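Local coordinates for protein aminotransferase (Helicobacter pylori, PDB 2FNU) that catalyses the PLP-dependent transamination of a UDP-linked 4-keto sugar, the second step in the biosynthesis of pseudaminic acid, which modifies flagellin, at residues L45-A50 against A192-D197; H49-N54 against E199-M204. One frame throughout, in Å; residues are numbered along the deposited sequence.

Both contacts build on strand 49-53, an outermost strand of the mixed sheet within this chain, and they share His49 and Ala50. Contact 1 joins this strand, with the turn leading into it, to its antiparallel neighbour 191-195; contact 2 sets the same strand against helix 198-208, which follows that neighbour in the chain. Both are largely buried, although the Lys48 and Asn196 end of contact 1 reaches the protein surface. Their chemistry differs accordingly: contact 1 relies on backbone and side-chain hydrogen bonds, with a small apolar cluster on the Ala50 and Val194 face, whereas contact 2 is ring stacking and apolar packing. They meet, among other points, where Val193 CG1 packs on Met204 CE (3.5 Å).

Contact 1: L45-A50 against A192-D197; sequences LGVKHA and AVVTND
Lys48 wraps round Asn196 at the turn before strand 49-53. Its CB lies 3.5 Å from Asn196 OD1, and CG, set anti to the backbone N (chi1 -152°), passes over one face of the neighbouring His49 ring. CD already lies beside Asn196 O, and a bend at chi3 (-79°) keeps CE alongside it, so that NZ donates to that carbonyl oxygen at 2.9 Å. Asn196 replies through its side chain, OD1 accepting from Lys48 N at 2.8 Å nearly along the C=O axis, while ND2 reaches Gly46 O through a water. The amide thus bridges to the backbone of the turn at two points, one direct and one through water. Thr195 N donates to His49 O (3.1 Å) from above the carbonyl plane; the return bond, His49 N to Thr195 O, is weak. On the face carrying Ala50, Val194 CG1 touches Ala50 CB at 3.7 Å and Leu45 CD1 at 4.1 Å. Thr195 OG1 accepts from Asp197 N, an ST turn, and is also hydrogen-bonded to Leu173 O; Asp197 N-caps helix 198-208, its OD1 accepting from Leu200 N. Strand 191-195, antiparallel to both its neighbours, is the reversed strand of the mixed sheet characteristic of fold-type I PLP enzymes.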
# COMPACT_ATOMS: atom_id res chain seq x y z
N LEU B 45 4.66 -8.31 -21.96
CA LEU B 45 5.51 -7.18 -22.33
C LEU B 45 6.84 -7.59 -22.97
O LEU B 45 7.51 -6.76 -23.59
CB LEU B 45 5.79 -6.33 -21.08
CG LEU B 45 4.54 -5.70 -20.46
CD1 LEU B 45 4.94 -5.12 -19.11
CD2 LEU B 45 3.95 -4.63 -21.38
N GLY B 46 7.23 -8.85 -22.78
CA GLY B 46 8.56 -9.30 -23.23
C GLY B 46 9.71 -8.73 -22.40
O GLY B 46 10.77 -8.37 -22.95
N VAL B 47 9.50 -8.64 -21.08
CA VAL B 47 10.52 -8.14 -20.16
C VAL B 47 11.01 -9.25 -19.24
O VAL B 47 10.37 -10.29 -19.10
CB VAL B 47 10.04 -6.91 -19.34
CG1 VAL B 47 9.74 -5.74 -20.29
CG2 VAL B 47 8.82 -7.23 -18.50
N LYS B 48 12.16 -9.00 -18.61
CA LYS B 48 12.79 -9.98 -17.75
C LYS B 48 12.09 -10.13 -16.39
O LYS B 48 11.94 -11.25 -15.87
CB LYS B 48 14.24 -9.55 -17.54
CG LYS B 48 15.19 -10.66 -17.28
CD LYS B 48 16.59 -10.11 -17.04
CE LYS B 48 17.31 -9.73 -18.31
NZ LYS B 48 18.70 -9.22 -17.95
N HIS B 49 11.65 -9.00 -15.82
CA HIS B 49 11.16 -8.98 -14.44
C HIS B 49 9.94 -8.10 -14.26
O HIS B 49 9.82 -7.06 -14.91
CB HIS B 49 12.23 -8.45 -13.51
CG HIS B 49 13.47 -9.28 -13.45
ND1 HIS B 49 13.48 -10.56 -12.94
CD2 HIS B 49 14.75 -9.02 -13.83
CE1 HIS B 49 14.71 -11.04 -13.00
NE2 HIS B 49 15.49 -10.13 -13.54
N ALA B 50 9.05 -8.53 -13.37
CA ALA B 50 7.89 -7.73 -12.96
C ALA B 50 7.64 -7.92 -11.48
O ALA B 50 7.78 -9.04 -10.95
CB ALA B 50 6.64 -8.12 -13.75
N ALA B 192 2.76 -1.83 -10.80
CA ALA B 192 3.87 -2.76 -11.08
C ALA B 192 5.09 -1.96 -11.43
O ALA B 192 4.98 -0.87 -12.00
CB ALA B 192 3.54 -3.68 -12.25
N VAL B 193 6.27 -2.50 -11.11
CA VAL B 193 7.51 -2.04 -11.73
C VAL B 193 8.01 -3.20 -12.55
O VAL B 193 8.09 -4.33 -12.06
CB VAL B 193 8.63 -1.65 -10.73
CG1 VAL B 193 9.84 -1.06 -11.53
CG2 VAL B 193 8.15 -0.66 -9.68
N VAL B 194 8.31 -2.93 -13.82
CA VAL B 194 8.96 -3.94 -14.68
C VAL B 194 10.34 -3.44 -15.07
O VAL B 194 10.60 -2.22 -15.14
CB VAL B 194 8.12 -4.32 -15.92
CG1 VAL B 194 6.73 -4.81 -15.47
CG2 VAL B 194 8.01 -3.15 -16.89
N THR B 195 11.26 -4.38 -15.26
CA THR B 195 12.64 -4.02 -15.57
C THR B 195 13.35 -5.19 -16.22
O THR B 195 12.94 -6.32 -16.01
CB THR B 195 13.42 -3.57 -14.29
OG1 THR B 195 14.74 -3.14 -14.66
CG2 THR B 195 13.54 -4.69 -13.24
N ASN B 196 14.42 -4.90 -16.98
CA ASN B 196 15.33 -5.95 -17.47
C ASN B 196 16.62 -6.01 -16.65
O ASN B 196 17.54 -6.75 -16.99
CB ASN B 196 15.64 -5.75 -18.96
CG ASN B 196 14.40 -5.94 -19.84
OD1 ASN B 196 13.53 -6.76 -19.53
ND2 ASN B 196 14.32 -5.18 -20.95
N ASP B 197 16.68 -5.25 -15.56
CA ASP B 197 17.84 -5.22 -14.65
C ASP B 197 17.57 -6.10 -13.44
O ASP B 197 16.77 -5.74 -12.57
CB ASP B 197 18.11 -3.77 -14.22
CG ASP B 197 19.42 -3.61 -13.47
OD1 ASP B 197 19.61 -4.24 -12.41
OD2 ASP B 197 20.29 -2.87 -13.96
O HOH W 1 12.27 -6.04 -23.11

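Contact 2: H49-N54 against E199-M204; sequences HALVFN and ELHEKM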
# COMPACT_ATOMS: atom_id res chain seq x y z
N HIS B 49 11.65 -9.00 -15.82
CA HIS B 49 11.16 -8.98 -14.44
C HIS B 49 9.94 -8.10 -14.26
O HIS B 49 9.82 -7.06 -14.91
CB HIS B 49 12.23 -8.45 -13.51
CG HIS B 49 13.47 -9.28 -13.45
ND1 HIS B 49 13.48 -10.56 -12.94
CD2 HIS B 49 14.75 -9.02 -13.83
CE1 HIS B 49 14.71 -11.04 -13.00
NE2 HIS B 49 15.49 -10.13 -13.54
N ALA B 50 9.05 -8.53 -13.37
CA ALA B 50 7.89 -7.73 -12.96
C ALA B 50 7.64 -7.92 -11.48
O ALA B 50 7.78 -9.04 -10.95
CB ALA B 50 6.64 -8.12 -13.75
N LEU B 51 7.27 -6.82 -10.82
CA LEU B 51 6.90 -6.87 -9.41
C LEU B 51 5.62 -6.11 -9.25
O LEU B 51 5.54 -4.96 -9.72
CB LEU B 51 7.95 -6.16 -8.54
CG LEU B 51 9.26 -6.90 -8.30
CD1 LEU B 51 10.25 -5.95 -7.63
CD2 LEU B 51 9.05 -8.16 -7.45
N VAL B 52 4.63 -6.70 -8.58
CA VAL B 52 3.37 -5.99 -8.37
C VAL B 52 3.29 -5.43 -6.95
O VAL B 52 3.88 -5.98 -6.01
CB VAL B 52 2.13 -6.85 -8.71
CG1 VAL B 52 2.11 -7.21 -10.19
CG2 VAL B 52 2.14 -8.14 -7.89
N PHE B 53 2.58 -4.30 -6.83
CA PHE B 53 2.56 -3.47 -5.61
C PHE B 53 1.13 -3.06 -5.31
O PHE B 53 0.26 -3.18 -6.19
CB PHE B 53 3.36 -2.17 -5.84
CG PHE B 53 4.84 -2.37 -5.93
CD1 PHE B 53 5.66 -2.16 -4.84
CD2 PHE B 53 5.42 -2.78 -7.13
CE1 PHE B 53 7.03 -2.35 -4.93
CE2 PHE B 53 6.79 -2.98 -7.23
CZ PHE B 53 7.60 -2.77 -6.13
N ASN B 54 0.89 -2.52 -4.11
CA ASN B 54 -0.47 -2.13 -3.74
C ASN B 54 -1.01 -0.96 -4.57
O ASN B 54 -2.21 -0.74 -4.64
CB ASN B 54 -0.57 -1.80 -2.25
CG ASN B 54 0.06 -0.48 -1.91
OD1 ASN B 54 -0.64 0.56 -1.77
ND2 ASN B 54 1.37 -0.47 -1.82
N GLU B 199 19.49 -7.00 -10.82
CA GLU B 199 19.91 -6.48 -9.51
C GLU B 199 18.87 -5.49 -8.98
O GLU B 199 18.53 -5.52 -7.79
CB GLU B 199 21.30 -5.86 -9.58
CG GLU B 199 22.38 -6.96 -9.64
CD GLU B 199 23.81 -6.43 -9.75
OE1 GLU B 199 24.73 -7.28 -9.88
OE2 GLU B 199 24.04 -5.20 -9.69
N LEU B 200 18.33 -4.66 -9.87
CA LEU B 200 17.32 -3.68 -9.47
C LEU B 200 16.03 -4.39 -9.02
O LEU B 200 15.45 -4.07 -7.98
CB LEU B 200 17.03 -2.70 -10.62
CG LEU B 200 15.94 -1.66 -10.34
CD1 LEU B 200 16.22 -0.88 -9.07
CD2 LEU B 200 15.83 -0.71 -11.54
N HIS B 201 15.59 -5.36 -9.83
CA HIS B 201 14.45 -6.19 -9.44
C HIS B 201 14.59 -6.77 -8.03
O HIS B 201 13.71 -6.60 -7.21
CB HIS B 201 14.25 -7.30 -10.48
CG HIS B 201 13.21 -8.31 -10.09
ND1 HIS B 201 11.86 -8.06 -10.19
CD2 HIS B 201 13.34 -9.57 -9.62
CE1 HIS B 201 11.20 -9.13 -9.79
NE2 HIS B 201 12.07 -10.06 -9.44
N GLU B 202 15.73 -7.40 -7.75
CA GLU B 202 15.90 -8.02 -6.43
C GLU B 202 15.89 -6.97 -5.31
O GLU B 202 15.37 -7.24 -4.22
CB GLU B 202 17.16 -8.88 -6.38
CG GLU B 202 17.18 -10.03 -7.40
CD GLU B 202 16.10 -11.09 -7.17
OE1 GLU B 202 15.50 -11.15 -6.07
OE2 GLU B 202 15.85 -11.87 -8.11
N LYS B 203 16.47 -5.79 -5.56
CA LYS B 203 16.47 -4.72 -4.53
C LYS B 203 15.04 -4.23 -4.25
O LYS B 203 14.64 -4.05 -3.08
CB LYS B 203 17.29 -3.52 -4.97
CG LYS B 203 18.77 -3.62 -4.69
CD LYS B 203 19.50 -2.38 -5.19
CE LYS B 203 19.21 -1.15 -4.34
NZ LYS B 203 20.09 0.04 -4.68
N MET B 204 14.28 -4.02 -5.32
CA MET B 204 12.88 -3.59 -5.18
C MET B 204 12.01 -4.63 -4.49
O MET B 204 11.11 -4.28 -3.71
CB MET B 204 12.31 -3.23 -6.55
CG MET B 204 13.00 -2.01 -7.15
SD MET B 204 12.18 -1.40 -8.66
CE MET B 204 12.31 -2.85 -9.74
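His201 lies between His49 and Leu51 and has the largest buried surface of the contact. Its CG is anti to the backbone N (chi1 173°), which carries the imidazole from the helix toward the strand. There it forms an offset stack with the His49 ring, the centroids 4.2 Å apart and the planes only 11° from parallel. The offset is such that each ring also covers the other residue's CB: His49 CB sits 3.7 Å from the His201 centroid and His201 CB 4.0 Å from that of His49, both as CH-pi contacts over the face. Ser198 OG, on the first residue of the helix, is hydrogen-bonded to His49 NE2, which helps to hold the rotation of that ring. Leu51 meets the other end of His201 obliquely, its CG and CD2 both 3.3 Å from CE1, while Ala50 O approaches the ring edge. The other methyl of Leu51, CD1, turns to the helix itself, 3.6 Å from Met204 CB and close to His201 O. Helix 198-208 runs almost parallel to the strand, at 16° and 9.0 Å between the local axes, and covers the face carrying His49 and Leu51; helix 32-45 packs on Ala50 and Val52 on the opposite face. Such a sheet layered between helices is the alpha/beta/alpha architecture of the large domain in fold-type I aminotransferases.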